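Local atomic coordinates of peptidase M16 domain protein (Alicyclobacillus acidocaldarius subsp. acidocaldarius DSM 446, PDB entry 4XEA), a protein that is probably a metal-dependent peptidase of the M16 family, expected to cleave peptide bonds with the help of a bound metal ion. Residues 196-201 against 209-214; 92-97 against 378-383; 276-281 against 403-408; 296-301 against 329-334. One frame throughout, in Å; residues are numbered along the deposited sequence.

Contact 1: 196-201 against 209-214; sequences LVIAGG and HVIEEN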
loop_
_atom_site.group_PDB
_atom_site.type_symbol
_atom_site.label_atom_id
_atom_site.label_comp_id
_atom_site.label_asym_id
_atom_site.label_seq_id
_atom_site.Cartn_x
_atom_site.Cartn_y
_atom_site.Cartn_z
ATOM N N LEU A 196 -16.715 16.337 -8.736
ATOM C CA LEU A 196 -15.353 16.814 -8.489
ATOM C C LEU A 196 -15.172 16.993 -6.986
ATOM O O LEU A 196 -15.925 17.748 -6.348
ATOM C CB LEU A 196 -15.111 18.159 -9.195
ATOM C CG LEU A 196 -13.726 18.804 -9.047
ATOM C CD1 LEU A 196 -12.620 17.869 -9.629
ATOM C CD2 LEU A 196 -13.710 20.175 -9.722
ATOM N N VAL A 197 -14.169 16.303 -6.426
ATOM C CA VAL A 197 -13.938 16.290 -4.969
ATOM C C VAL A 197 -12.445 16.519 -4.733
ATOM O O VAL A 197 -11.613 15.917 -5.397
ATOM C CB VAL A 197 -14.429 14.992 -4.320
ATOM C CG1 VAL A 197 -14.268 15.022 -2.830
ATOM C CG2 VAL A 197 -15.954 14.749 -4.665
ATOM N N ILE A 198 -12.136 17.436 -3.819
ATOM C CA ILE A 198 -10.749 17.859 -3.570
ATOM C C ILE A 198 -10.545 17.977 -2.074
ATOM O O ILE A 198 -11.356 18.605 -1.387
ATOM C CB ILE A 198 -10.451 19.212 -4.205
ATOM C CG1 ILE A 198 -10.932 19.243 -5.649
ATOM C CG2 ILE A 198 -8.915 19.546 -4.159
ATOM C CD1 ILE A 198 -10.678 20.574 -6.339
ATOM N N ALA A 199 -9.466 17.380 -1.570
ATOM C CA ALA A 199 -9.093 17.507 -0.159
ATOM C C ALA A 199 -7.600 17.793 -0.016
ATOM O O ALA A 199 -6.764 17.292 -0.783
ATOM C CB ALA A 199 -9.478 16.278 0.646
ATOM N N GLY A 200 -7.289 18.644 0.957
ATOM C CA GLY A 200 -5.902 18.893 1.326
ATOM C C GLY A 200 -5.538 20.359 1.467
ATOM O O GLY A 200 -6.402 21.212 1.753
ATOM N N GLY A 201 -4.250 20.645 1.268
ATOM C CA GLY A 201 -3.673 21.985 1.529
ATOM C C GLY A 201 -3.867 23.005 0.421
ATOM O O GLY A 201 -2.921 23.395 -0.225
ATOM N N HIS A 209 -13.404 29.557 -7.185
ATOM C CA HIS A 209 -13.467 30.563 -8.234
ATOM C C HIS A 209 -12.835 30.049 -9.545
ATOM O O HIS A 209 -13.370 30.259 -10.622
ATOM C CB HIS A 209 -12.765 31.830 -7.715
ATOM C CG HIS A 209 -12.744 32.969 -8.675
ATOM N ND1 HIS A 209 -13.881 33.666 -9.034
ATOM C CD2 HIS A 209 -11.713 33.577 -9.307
ATOM C CE1 HIS A 209 -13.552 34.640 -9.867
ATOM N NE2 HIS A 209 -12.242 34.611 -10.045
ATOM N N VAL A 210 -11.706 29.366 -9.454
ATOM C CA VAL A 210 -11.080 28.760 -10.645
ATOM C C VAL A 210 -12.023 27.746 -11.348
ATOM O O VAL A 210 -12.112 27.693 -12.595
ATOM C CB VAL A 210 -9.775 28.027 -10.256
ATOM C CG1 VAL A 210 -9.249 27.181 -11.422
ATOM C CG2 VAL A 210 -8.729 29.002 -9.750
ATOM N N ILE A 211 -12.734 26.952 -10.552
ATOM C CA ILE A 211 -13.597 25.920 -11.117
ATOM C C ILE A 211 -14.758 26.625 -11.841
ATOM O O ILE A 211 -15.028 26.311 -12.997
ATOM C CB ILE A 211 -14.134 24.915 -10.046
ATOM C CG1 ILE A 211 -13.010 24.119 -9.400
ATOM C CG2 ILE A 211 -15.126 23.904 -10.666
ATOM C CD1 ILE A 211 -13.382 23.489 -8.061
ATOM N N GLU A 212 -15.389 27.604 -11.177
ATOM C CA GLU A 212 -16.543 28.338 -11.752
ATOM C C GLU A 212 -16.129 29.033 -13.042
ATOM O O GLU A 212 -16.834 28.982 -14.035
ATOM C CB GLU A 212 -17.097 29.391 -10.777
ATOM C CG GLU A 212 -17.635 28.872 -9.434
ATOM C CD GLU A 212 -19.108 28.540 -9.434
ATOM O OE1 GLU A 212 -19.650 28.335 -8.327
ATOM O OE2 GLU A 212 -19.730 28.451 -10.519
ATOM N N GLU A 213 -14.959 29.659 -13.024
ATOM C CA GLU A 213 -14.459 30.369 -14.206
ATOM C C GLU A 213 -14.146 29.421 -15.353
ATOM O O GLU A 213 -14.480 29.698 -16.497
ATOM C CB GLU A 213 -13.242 31.237 -13.861
ATOM C CG GLU A 213 -13.625 32.501 -13.142
ATOM C CD GLU A 213 -14.452 33.436 -14.026
ATOM O OE1 GLU A 213 -15.695 33.267 -14.099
ATOM O OE2 GLU A 213 -13.854 34.320 -14.665
ATOM N N ASN A 214 -13.533 28.286 -15.042
ATOM C CA ASN A 214 -13.220 27.289 -16.054
ATOM C C ASN A 214 -14.481 26.755 -16.731
ATOM O O ASN A 214 -14.524 26.635 -17.955
ATOM C CB ASN A 214 -12.446 26.114 -15.406
ATOM C CG ASN A 214 -12.010 25.071 -16.413
ATOM O OD1 ASN A 214 -12.825 24.292 -16.916
ATOM N ND2 ASN A 214 -10.706 25.027 -16.690
#

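Contact 2: 92-97 against 378-383; sequences FDHTAY and FLRGAE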
loop_
_atom_site.group_PDB
_atom_site.type_symbol
_atom_site.label_atom_id
_atom_site.label_comp_id
_atom_site.label_asym_id
_atom_site.label_seq_id
_atom_site.Cartn_x
_atom_site.Cartn_y
_atom_site.Cartn_z
ATOM N N PHE A 92 -16.464 -0.938 -11.992
ATOM C CA PHE A 92 -17.732 -1.464 -12.498
ATOM C C PHE A 92 -18.700 -0.371 -12.863
ATOM O O PHE A 92 -19.433 -0.480 -13.864
ATOM C CB PHE A 92 -18.360 -2.399 -11.454
ATOM C CG PHE A 92 -17.510 -3.574 -11.139
ATOM C CD1 PHE A 92 -17.143 -4.468 -12.156
ATOM C CD2 PHE A 92 -17.052 -3.796 -9.867
ATOM C CE1 PHE A 92 -16.340 -5.564 -11.892
ATOM C CE2 PHE A 92 -16.266 -4.936 -9.600
ATOM C CZ PHE A 92 -15.908 -5.792 -10.628
ATOM N N ASP A 93 -18.772 0.652 -12.018
ATOM C CA ASP A 93 -19.826 1.644 -12.114
ATOM C C ASP A 93 -19.362 3.099 -12.109
ATOM O O ASP A 93 -20.199 4.033 -12.050
ATOM C CB ASP A 93 -20.895 1.422 -11.015
ATOM C CG ASP A 93 -20.332 1.491 -9.592
ATOM O OD1 ASP A 93 -19.122 1.754 -9.413
ATOM O OD2 ASP A 93 -21.101 1.247 -8.642
ATOM N N HIS A 94 -18.050 3.313 -12.141
ATOM C CA HIS A 94 -17.538 4.667 -12.365
ATOM C C HIS A 94 -16.142 4.614 -12.975
ATOM O O HIS A 94 -15.461 3.562 -12.968
ATOM C CB HIS A 94 -17.589 5.525 -11.067
ATOM C CG HIS A 94 -16.597 5.126 -10.009
ATOM N ND1 HIS A 94 -16.885 4.209 -9.013
ATOM C CD2 HIS A 94 -15.321 5.531 -9.787
ATOM C CE1 HIS A 94 -15.821 4.071 -8.226
ATOM N NE2 HIS A 94 -14.869 4.881 -8.662
ATOM N N THR A 95 -15.766 5.743 -13.586
ATOM C CA THR A 95 -14.425 6.002 -14.075
ATOM C C THR A 95 -13.938 7.274 -13.387
ATOM O O THR A 95 -14.685 8.275 -13.287
ATOM C CB THR A 95 -14.396 6.231 -15.621
ATOM O OG1 THR A 95 -15.165 5.226 -16.300
ATOM C CG2 THR A 95 -12.967 6.202 -16.149
ATOM N N ALA A 96 -12.702 7.217 -12.889
ATOM C CA ALA A 96 -12.111 8.292 -12.088
ATOM C C ALA A 96 -10.759 8.762 -12.637
ATOM O O ALA A 96 -9.924 7.936 -13.054
ATOM C CB ALA A 96 -11.930 7.842 -10.642
ATOM N N TYR A 97 -10.583 10.095 -12.601
ATOM C CA TYR A 97 -9.361 10.818 -12.956
ATOM C C TYR A 97 -8.906 11.640 -11.746
ATOM O O TYR A 97 -9.706 12.365 -11.126
ATOM C CB TYR A 97 -9.617 11.720 -14.179
ATOM C CG TYR A 97 -10.194 10.936 -15.356
ATOM C CD1 TYR A 97 -9.348 10.359 -16.294
ATOM C CD2 TYR A 97 -11.570 10.687 -15.467
ATOM C CE1 TYR A 97 -9.822 9.597 -17.321
ATOM C CE2 TYR A 97 -12.077 9.916 -16.532
ATOM C CZ TYR A 97 -11.193 9.371 -17.446
ATOM O OH TYR A 97 -11.647 8.611 -18.497
ATOM N N PHE A 378 -21.378 9.279 -3.312
ATOM C CA PHE A 378 -22.191 10.241 -4.082
ATOM C C PHE A 378 -22.708 9.648 -5.389
ATOM O O PHE A 378 -23.917 9.647 -5.662
ATOM C CB PHE A 378 -21.420 11.550 -4.348
ATOM C CG PHE A 378 -22.173 12.472 -5.255
ATOM C CD1 PHE A 378 -23.151 13.297 -4.753
ATOM C CD2 PHE A 378 -21.940 12.430 -6.622
ATOM C CE1 PHE A 378 -23.896 14.127 -5.613
ATOM C CE2 PHE A 378 -22.687 13.210 -7.498
ATOM C CZ PHE A 378 -23.668 14.048 -7.010
ATOM N N LEU A 379 -21.820 9.075 -6.182
ATOM C CA LEU A 379 -22.188 8.557 -7.481
ATOM C C LEU A 379 -23.145 7.328 -7.403
ATOM O O LEU A 379 -23.992 7.142 -8.281
ATOM C CB LEU A 379 -20.963 8.230 -8.319
ATOM C CG LEU A 379 -20.088 9.416 -8.792
ATOM C CD1 LEU A 379 -18.882 8.896 -9.590
ATOM C CD2 LEU A 379 -20.910 10.422 -9.652
ATOM N N ARG A 380 -23.042 6.570 -6.314
ATOM C CA ARG A 380 -23.929 5.442 -6.046
ATOM C C ARG A 380 -25.269 5.839 -5.407
ATOM O O ARG A 380 -26.043 4.967 -4.972
ATOM C CB ARG A 380 -23.177 4.458 -5.144
ATOM C CG ARG A 380 -22.225 3.594 -5.999
ATOM C CD ARG A 380 -21.237 2.799 -5.127
ATOM N NE ARG A 380 -20.243 2.181 -5.996
ATOM C CZ ARG A 380 -19.085 1.625 -5.632
ATOM N NH1 ARG A 380 -18.744 1.490 -4.348
ATOM N NH2 ARG A 380 -18.279 1.154 -6.580
ATOM N N GLY A 381 -25.518 7.159 -5.295
ATOM C CA GLY A 381 -26.843 7.679 -5.045
ATOM C C GLY A 381 -27.001 8.506 -3.790
ATOM O O GLY A 381 -28.094 9.020 -3.570
ATOM N N ALA A 382 -25.960 8.631 -2.969
ATOM C CA ALA A 382 -26.052 9.456 -1.758
ATOM C C ALA A 382 -25.788 10.899 -2.168
ATOM O O ALA A 382 -24.714 11.423 -1.999
ATOM C CB ALA A 382 -25.092 8.968 -0.703
ATOM N N GLU A 383 -26.815 11.496 -2.763
ATOM C CA GLU A 383 -26.742 12.794 -3.436
ATOM C C GLU A 383 -26.365 13.906 -2.441
ATOM O O GLU A 383 -25.758 14.891 -2.822
ATOM C CB GLU A 383 -28.087 13.042 -4.177
ATOM C CG GLU A 383 -28.171 14.282 -5.129
ATOM C CD GLU A 383 -27.501 14.060 -6.490
ATOM O OE1 GLU A 383 -27.332 12.896 -6.924
ATOM O OE2 GLU A 383 -27.123 15.067 -7.123
#

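Contact 3: 276-281 against 403-408; sequences TILLDA and NARFQE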
loop_
_atom_site.group_PDB
_atom_site.type_symbol
_atom_site.label_atom_id
_atom_site.label_comp_id
_atom_site.label_asym_id
_atom_site.label_seq_id
_atom_site.Cartn_x
_atom_site.Cartn_y
_atom_site.Cartn_z
ATOM N N THR A 276 -19.080 -4.728 6.398
ATOM C CA THR A 276 -17.678 -4.535 6.781
ATOM C C THR A 276 -17.528 -5.083 8.211
ATOM O O THR A 276 -16.577 -5.838 8.492
ATOM C CB THR A 276 -17.259 -3.050 6.663
ATOM O OG1 THR A 276 -17.428 -2.639 5.301
ATOM C CG2 THR A 276 -15.817 -2.807 7.062
ATOM N N ILE A 277 -18.488 -4.739 9.085
ATOM C CA ILE A 277 -18.449 -5.183 10.476
ATOM C C ILE A 277 -18.607 -6.689 10.558
ATOM O O ILE A 277 -17.812 -7.355 11.218
ATOM C CB ILE A 277 -19.522 -4.508 11.360
ATOM C CG1 ILE A 277 -19.288 -3.006 11.427
ATOM C CG2 ILE A 277 -19.484 -5.106 12.774
ATOM C CD1 ILE A 277 -20.560 -2.186 11.693
ATOM N N LEU A 278 -19.610 -7.214 9.848
ATOM C CA LEU A 278 -19.910 -8.653 9.878
ATOM C C LEU A 278 -18.775 -9.544 9.388
ATOM O O LEU A 278 -18.452 -10.545 10.022
ATOM C CB LEU A 278 -21.195 -8.935 9.093
ATOM C CG LEU A 278 -21.837 -10.309 9.199
ATOM C CD1 LEU A 278 -22.059 -10.723 10.638
ATOM C CD2 LEU A 278 -23.153 -10.344 8.414
ATOM N N LEU A 279 -18.185 -9.178 8.261
ATOM C CA LEU A 279 -17.062 -9.934 7.689
ATOM C C LEU A 279 -15.822 -9.904 8.584
ATOM O O LEU A 279 -15.104 -10.899 8.681
ATOM C CB LEU A 279 -16.743 -9.434 6.285
ATOM C CG LEU A 279 -17.828 -9.724 5.258
ATOM C CD1 LEU A 279 -17.437 -9.139 3.862
ATOM C CD2 LEU A 279 -18.149 -11.229 5.150
ATOM N N ASP A 280 -15.586 -8.784 9.260
ATOM C CA ASP A 280 -14.497 -8.719 10.225
ATOM C C ASP A 280 -14.754 -9.662 11.402
ATOM O O ASP A 280 -13.826 -10.375 11.835
ATOM C CB ASP A 280 -14.238 -7.296 10.744
ATOM C CG ASP A 280 -13.143 -7.261 11.786
ATOM O OD1 ASP A 280 -11.955 -7.542 11.478
ATOM O OD2 ASP A 280 -13.475 -7.003 12.946
ATOM N N ALA A 281 -16.006 -9.680 11.886
ATOM C CA ALA A 281 -16.392 -10.540 13.017
ATOM C C ALA A 281 -16.300 -12.015 12.638
ATOM O O ALA A 281 -15.899 -12.837 13.453
ATOM C CB ALA A 281 -17.841 -10.194 13.501
ATOM N N ASN A 403 -27.642 -10.033 12.607
ATOM C CA ASN A 403 -28.246 -11.350 12.346
ATOM C C ASN A 403 -29.136 -11.346 11.094
ATOM O O ASN A 403 -29.034 -12.265 10.284
ATOM C CB ASN A 403 -28.994 -11.908 13.570
ATOM C CG ASN A 403 -28.037 -12.437 14.672
ATOM O OD1 ASN A 403 -27.198 -13.312 14.432
ATOM N ND2 ASN A 403 -28.173 -11.903 15.873
ATOM N N ALA A 404 -29.978 -10.321 10.912
ATOM C CA ALA A 404 -30.851 -10.263 9.729
ATOM C C ALA A 404 -30.031 -10.209 8.443
ATOM O O ALA A 404 -30.356 -10.865 7.448
ATOM C CB ALA A 404 -31.816 -9.071 9.803
ATOM N N ARG A 405 -28.962 -9.420 8.442
ATOM C CA ARG A 405 -28.102 -9.302 7.235
ATOM C C ARG A 405 -27.460 -10.663 6.900
ATOM O O ARG A 405 -27.451 -11.079 5.742
ATOM C CB ARG A 405 -27.018 -8.238 7.473
ATOM C CG ARG A 405 -25.964 -8.095 6.363
ATOM C CD ARG A 405 -26.433 -7.103 5.312
ATOM N NE ARG A 405 -27.428 -7.558 4.321
ATOM C CZ ARG A 405 -27.135 -7.958 3.082
ATOM N NH1 ARG A 405 -28.095 -8.236 2.219
ATOM N NH2 ARG A 405 -25.873 -8.089 2.690
ATOM N N PHE A 406 -26.926 -11.335 7.919
ATOM C CA PHE A 406 -26.342 -12.662 7.788
ATOM C C PHE A 406 -27.347 -13.663 7.168
ATOM O O PHE A 406 -27.045 -14.363 6.194
ATOM C CB PHE A 406 -25.832 -13.161 9.160
ATOM C CG PHE A 406 -25.173 -14.508 9.094
ATOM C CD1 PHE A 406 -25.933 -15.668 9.050
ATOM C CD2 PHE A 406 -23.788 -14.624 9.006
ATOM C CE1 PHE A 406 -25.321 -16.932 8.921
ATOM C CE2 PHE A 406 -23.180 -15.863 8.888
ATOM C CZ PHE A 406 -23.952 -17.030 8.851
ATOM N N GLN A 407 -28.562 -13.697 7.728
ATOM C CA GLN A 407 -29.618 -14.630 7.291
ATOM C C GLN A 407 -30.091 -14.401 5.851
ATOM O O GLN A 407 -30.387 -15.359 5.123
ATOM C CB GLN A 407 -30.805 -14.545 8.267
ATOM C CG GLN A 407 -30.473 -15.020 9.688
ATOM C CD GLN A 407 -30.289 -16.520 9.792
ATOM O OE1 GLN A 407 -30.836 -17.278 8.989
ATOM N NE2 GLN A 407 -29.536 -16.961 10.800
ATOM N N GLU A 408 -30.153 -13.130 5.462
ATOM C CA GLU A 408 -30.519 -12.664 4.123
ATOM C C GLU A 408 -29.511 -13.069 3.043
ATOM O O GLU A 408 -29.858 -13.338 1.888
ATOM C CB GLU A 408 -30.475 -11.118 4.098
ATOM C CG GLU A 408 -31.742 -10.437 4.228
ATOM C CD GLU A 408 -31.599 -8.909 4.396
ATOM O OE1 GLU A 408 -30.471 -8.331 4.520
ATOM O OE2 GLU A 408 -32.669 -8.280 4.406
#

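Contact 4: 296-301 against 329-334; sequences EGLVDK and AERIQS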
loop_
_atom_site.group_PDB
_atom_site.type_symbol
_atom_site.label_atom_id
_atom_site.label_comp_id
_atom_site.label_asym_id
_atom_site.label_seq_id
_atom_site.Cartn_x
_atom_site.Cartn_y
_atom_site.Cartn_z
ATOM N N GLU A 296 -3.615 -23.868 12.151
ATOM C CA GLU A 296 -3.713 -25.151 11.470
ATOM C C GLU A 296 -3.080 -25.130 10.063
ATOM O O GLU A 296 -3.128 -26.132 9.352
ATOM C CB GLU A 296 -5.195 -25.517 11.387
ATOM C CG GLU A 296 -5.513 -26.944 11.059
ATOM C CD GLU A 296 -6.937 -27.280 11.448
ATOM O OE1 GLU A 296 -7.214 -27.231 12.664
ATOM O OE2 GLU A 296 -7.781 -27.568 10.557
ATOM N N GLY A 297 -2.499 -23.998 9.658
ATOM C CA GLY A 297 -1.868 -23.876 8.341
ATOM C C GLY A 297 -2.813 -23.972 7.150
ATOM O O GLY A 297 -2.374 -24.241 6.036
ATOM N N LEU A 298 -4.109 -23.726 7.370
ATOM C CA LEU A 298 -5.114 -23.774 6.299
ATOM C C LEU A 298 -5.192 -22.471 5.479
ATOM O O LEU A 298 -5.704 -22.490 4.359
ATOM C CB LEU A 298 -6.503 -24.138 6.869
ATOM C CG LEU A 298 -6.728 -25.551 7.415
ATOM C CD1 LEU A 298 -8.117 -25.707 8.046
ATOM C CD2 LEU A 298 -6.538 -26.579 6.310
ATOM N N VAL A 299 -4.700 -21.361 6.052
ATOM C CA VAL A 299 -4.588 -20.062 5.386
ATOM C C VAL A 299 -3.238 -19.392 5.695
ATOM O O VAL A 299 -2.484 -19.869 6.539
ATOM C CB VAL A 299 -5.699 -19.085 5.852
ATOM C CG1 VAL A 299 -7.096 -19.620 5.485
ATOM C CG2 VAL A 299 -5.593 -18.832 7.347
ATOM N N ASP A 300 -2.942 -18.282 5.014
ATOM C CA ASP A 300 -1.838 -17.394 5.411
ATOM C C ASP A 300 -2.400 -15.994 5.685
ATOM O O ASP A 300 -3.614 -15.805 5.650
ATOM C CB ASP A 300 -0.677 -17.388 4.382
ATOM C CG ASP A 300 -1.101 -16.939 2.982
ATOM O OD1 ASP A 300 -1.952 -16.054 2.841
ATOM O OD2 ASP A 300 -0.552 -17.477 1.999
ATOM N N LYS A 301 -1.535 -15.022 5.972
ATOM C CA LYS A 301 -1.989 -13.651 6.302
ATOM C C LYS A 301 -2.610 -12.843 5.168
ATOM O O LYS A 301 -3.138 -11.753 5.415
ATOM C CB LYS A 301 -0.843 -12.826 6.917
ATOM C CG LYS A 301 -0.666 -13.043 8.403
ATOM C CD LYS A 301 0.464 -14.031 8.737
ATOM C CE LYS A 301 0.813 -13.991 10.231
ATOM N NZ LYS A 301 1.857 -14.983 10.624
ATOM N N ALA A 329 -12.624 -24.944 2.587
ATOM C CA ALA A 329 -14.014 -24.759 2.178
ATOM C C ALA A 329 -14.979 -25.392 3.166
ATOM O O ALA A 329 -16.032 -24.808 3.454
ATOM C CB ALA A 329 -14.246 -25.302 0.788
ATOM N N GLU A 330 -14.655 -26.581 3.671
ATOM C CA GLU A 330 -15.533 -27.238 4.646
ATOM C C GLU A 330 -15.611 -26.448 5.948
ATOM O O GLU A 330 -16.688 -26.322 6.533
ATOM C CB GLU A 330 -15.081 -28.673 4.946
ATOM C CG GLU A 330 -15.867 -29.330 6.111
ATOM C CD GLU A 330 -15.207 -29.142 7.518
ATOM O OE1 GLU A 330 -13.980 -29.389 7.647
ATOM O OE2 GLU A 330 -15.912 -28.788 8.502
ATOM N N ARG A 331 -14.463 -25.932 6.407
ATOM C CA ARG A 331 -14.401 -25.206 7.681
ATOM C C ARG A 331 -15.207 -23.916 7.614
ATOM O O ARG A 331 -15.879 -23.535 8.585
ATOM C CB ARG A 331 -12.945 -24.895 8.065
ATOM C CG ARG A 331 -12.145 -26.112 8.558
ATOM C CD ARG A 331 -12.507 -26.483 10.001
ATOM N NE ARG A 331 -12.215 -25.401 10.948
ATOM C CZ ARG A 331 -11.018 -25.161 11.491
ATOM N NH1 ARG A 331 -9.950 -25.920 11.199
ATOM N NH2 ARG A 331 -10.883 -24.149 12.346
ATOM N N ILE A 332 -15.119 -23.233 6.470
ATOM C CA ILE A 332 -15.914 -22.030 6.238
ATOM C C ILE A 332 -17.417 -22.333 6.279
ATOM O O ILE A 332 -18.165 -21.645 6.942
ATOM C CB ILE A 332 -15.556 -21.379 4.891
ATOM C CG1 ILE A 332 -14.162 -20.741 4.974
ATOM C CG2 ILE A 332 -16.635 -20.376 4.494
ATOM C CD1 ILE A 332 -13.513 -20.437 3.596
ATOM N N GLN A 333 -17.851 -23.363 5.565
ATOM C CA GLN A 333 -19.253 -23.747 5.572
ATOM C C GLN A 333 -19.739 -24.199 6.960
ATOM O O GLN A 333 -20.863 -23.898 7.334
ATOM C CB GLN A 333 -19.509 -24.860 4.545
ATOM C CG GLN A 333 -19.266 -24.392 3.095
ATOM C CD GLN A 333 -19.393 -25.513 2.069
ATOM O OE1 GLN A 333 -20.445 -26.136 1.951
ATOM N NE2 GLN A 333 -18.319 -25.753 1.308
ATOM N N SER A 334 -18.898 -24.901 7.721
ATOM C CA SER A 334 -19.257 -25.306 9.089
ATOM C C SER A 334 -19.407 -24.136 10.023
ATOM O O SER A 334 -20.375 -24.064 10.772
ATOM C CB SER A 334 -18.182 -26.198 9.679
ATOM O OG SER A 334 -18.301 -27.488 9.163
#

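Contact 1: 196-201 against 209-214
L196 and I211 meet tip to tip, methyl against methyl, with CD2 of L196 lying 3.7 Å from CD1 of I211. The same leucine methyl is 4.0 Å from I211 CG1 and 4.1 Å from I211 CG2, so it nestles against both branches of the isoleucine. L196 gains this reach because its CG stands anti to the backbone N (chi1 -180°). A looser apolar touch comes from I198, whose CD1 is 4.3 Å from I211 CD1; two residues of strand 194-200 thus address one side chain of helix 204-216. V20, V109 and L14 also pack on I211, while V197 and A199 touch helix 367-379.

Several polar groups nearby bond outside the two segments. The backbones of L196 and I198 bond to strand 19-24, E212 OE1 takes a hydrogen bond from W12 NE1, and N214 ND2 bonds to D114 OD1. The arrangement is a helix lying on a mixed sheet directly after its own strand, the two joined by a short turn that starts at G201. With only buried aliphatic carbons touching, the helix is held here by shape and the exclusion of water, without directional bonds between the two segments.

Contact 2: 92-97 against 378-383
D93 and H94, in the loop leading into strand 95-101, lie beside R380 and L379 at the end of helix 367-379; the closest CA atoms, those of H94 and L379, are 7.8 Å apart. The helix closes with a Schellman motif in which G381, at positive phi, is the C-prime residue and its N bonds to F378 O at 3.0 Å. R380, just before it, sends an extended chain across D93 and grips the carboxylate side-on. R380 NH2 meets the syn lone pair of D93 OD1 at 3.0 Å in an almost straight bond (169°), and R380 NE reaches D93 OD2 at 2.9 Å, more tilted, the two flat groups being 41° apart. S310 OG also bonds to D93 OD2. The bridge thus ties the loop that feeds strand 95-101, in the first sheet of this M16 fold, to the helix end and to the loop after strand 304-309. Nearby, T95 packs on helix 59-66, which carries the nickel ligands H61 and H65. H94 has its CG between backbone N and carbonyl carbon (chi1 71°), which brings ND1 to a weak bond with D93 OD1, while NE2 bonds to Y89 OH. L379 CD1 rests 3.9 Å from H94 CB.

Contact 3: 276-281 against 403-408
L278 pushes its CD2 methyl against the backbone side of F406, 3.9 Å from F406 N and 4.0 Å from F406 CB. The methyl lies near the plane of the phenyl ring, at its edge, and the two side chains cross at about a right angle. CD2 of L278 also touches R405 CG at 4.1 Å, so a single leucine tip is lodged against two successive residues of helix 399-409. Beyond CG, the R405 chain bends away twice (chi2 88°, chi3 -78°) and lets the guanidinium fold back over its own helix. There R405 NE bonds to E408 OE1 at 3.1 Å, nearly in the guanidinium plane, with a weaker bond from NH1 to the same oxygen. R405 NH2 makes a salt bridge with E259 OE2, so the buried cation is shared by two carboxylates. An alanine in place of R405 would remove the methylene beside L278 and would probably leave E259 and E408 without this shared positive partner. F406 also packs on L282 and, through L336 and V339 among others, on helix 325-342. The result is helix-on-helix packing of 265-283, 325-342 and 399-409 within the second alpha/beta half of the M16 fold.

Contact 4: 296-301 against 329-334
R331 carries most of this contact, reaching from helix 325-342 to the loop that follows helix 288-295. Its chain is bent at chi2 (-77°) and chi3 (-61°), which brings the guanidinium alongside L298 and within reach of E296. NH1 of R331 makes a salt bridge with E296 OE2 at 2.8 Å, while OE1 of E296 stays 3.4 Å from that nitrogen. The oxygen comes to the edge of the guanidinium, near its plane, but the carboxylate is turned 53° from it; one nitrogen serves one oxygen, without the paired grip of a side-on bridge.

L298 supplies the apolar part. Its CD1 lies 3.7 Å from R331 NH1 and 4.1 Å from R331 CG, the leucine running crosswise to the arginine, with L293 touching both residues and V327 also packing on L298. E296 sits just before G297, the positive-phi residue of the Schellman motif that ends helix 288-295, and its extended chain carries the carboxylate out to the arginine. R331 NH2 has a further hydrogen bond to S292 OG of that helix. A leucine in place of R331 would probably leave E296 without its positive mate and S292 without this bond. Through A329 and I332 on L253, helix 325-342 lies on the second sheet, to which the loop is thus joined. A buried leucine and an exposed carboxylate imply a link partly hydrophobic, partly electrostatic, its ionic end probably softened by solvent.

In the fold
Contacts 1 and 2 both reach the first mixed sheet, their centres about 18 Å apart, contact 1 on strand 194-200 and contact 2 at the start of strand 95-101; helix 367-379 reaches both the strand of contact 1 and, with its end, contact 2. Contacts 3 and 4 belong to the second half of the chain, where helix 325-342 supplies one side of contact 4 and packs beside contact 3. Contacts 1 and 3 are buried and held by van der Waals packing, with no polar bond between their segments. Contacts 2 and 4 are only partly buried and rest on arginine salt bridges, two-point near the centre of the chain in contact 2, single-point at the periphery in contact 4.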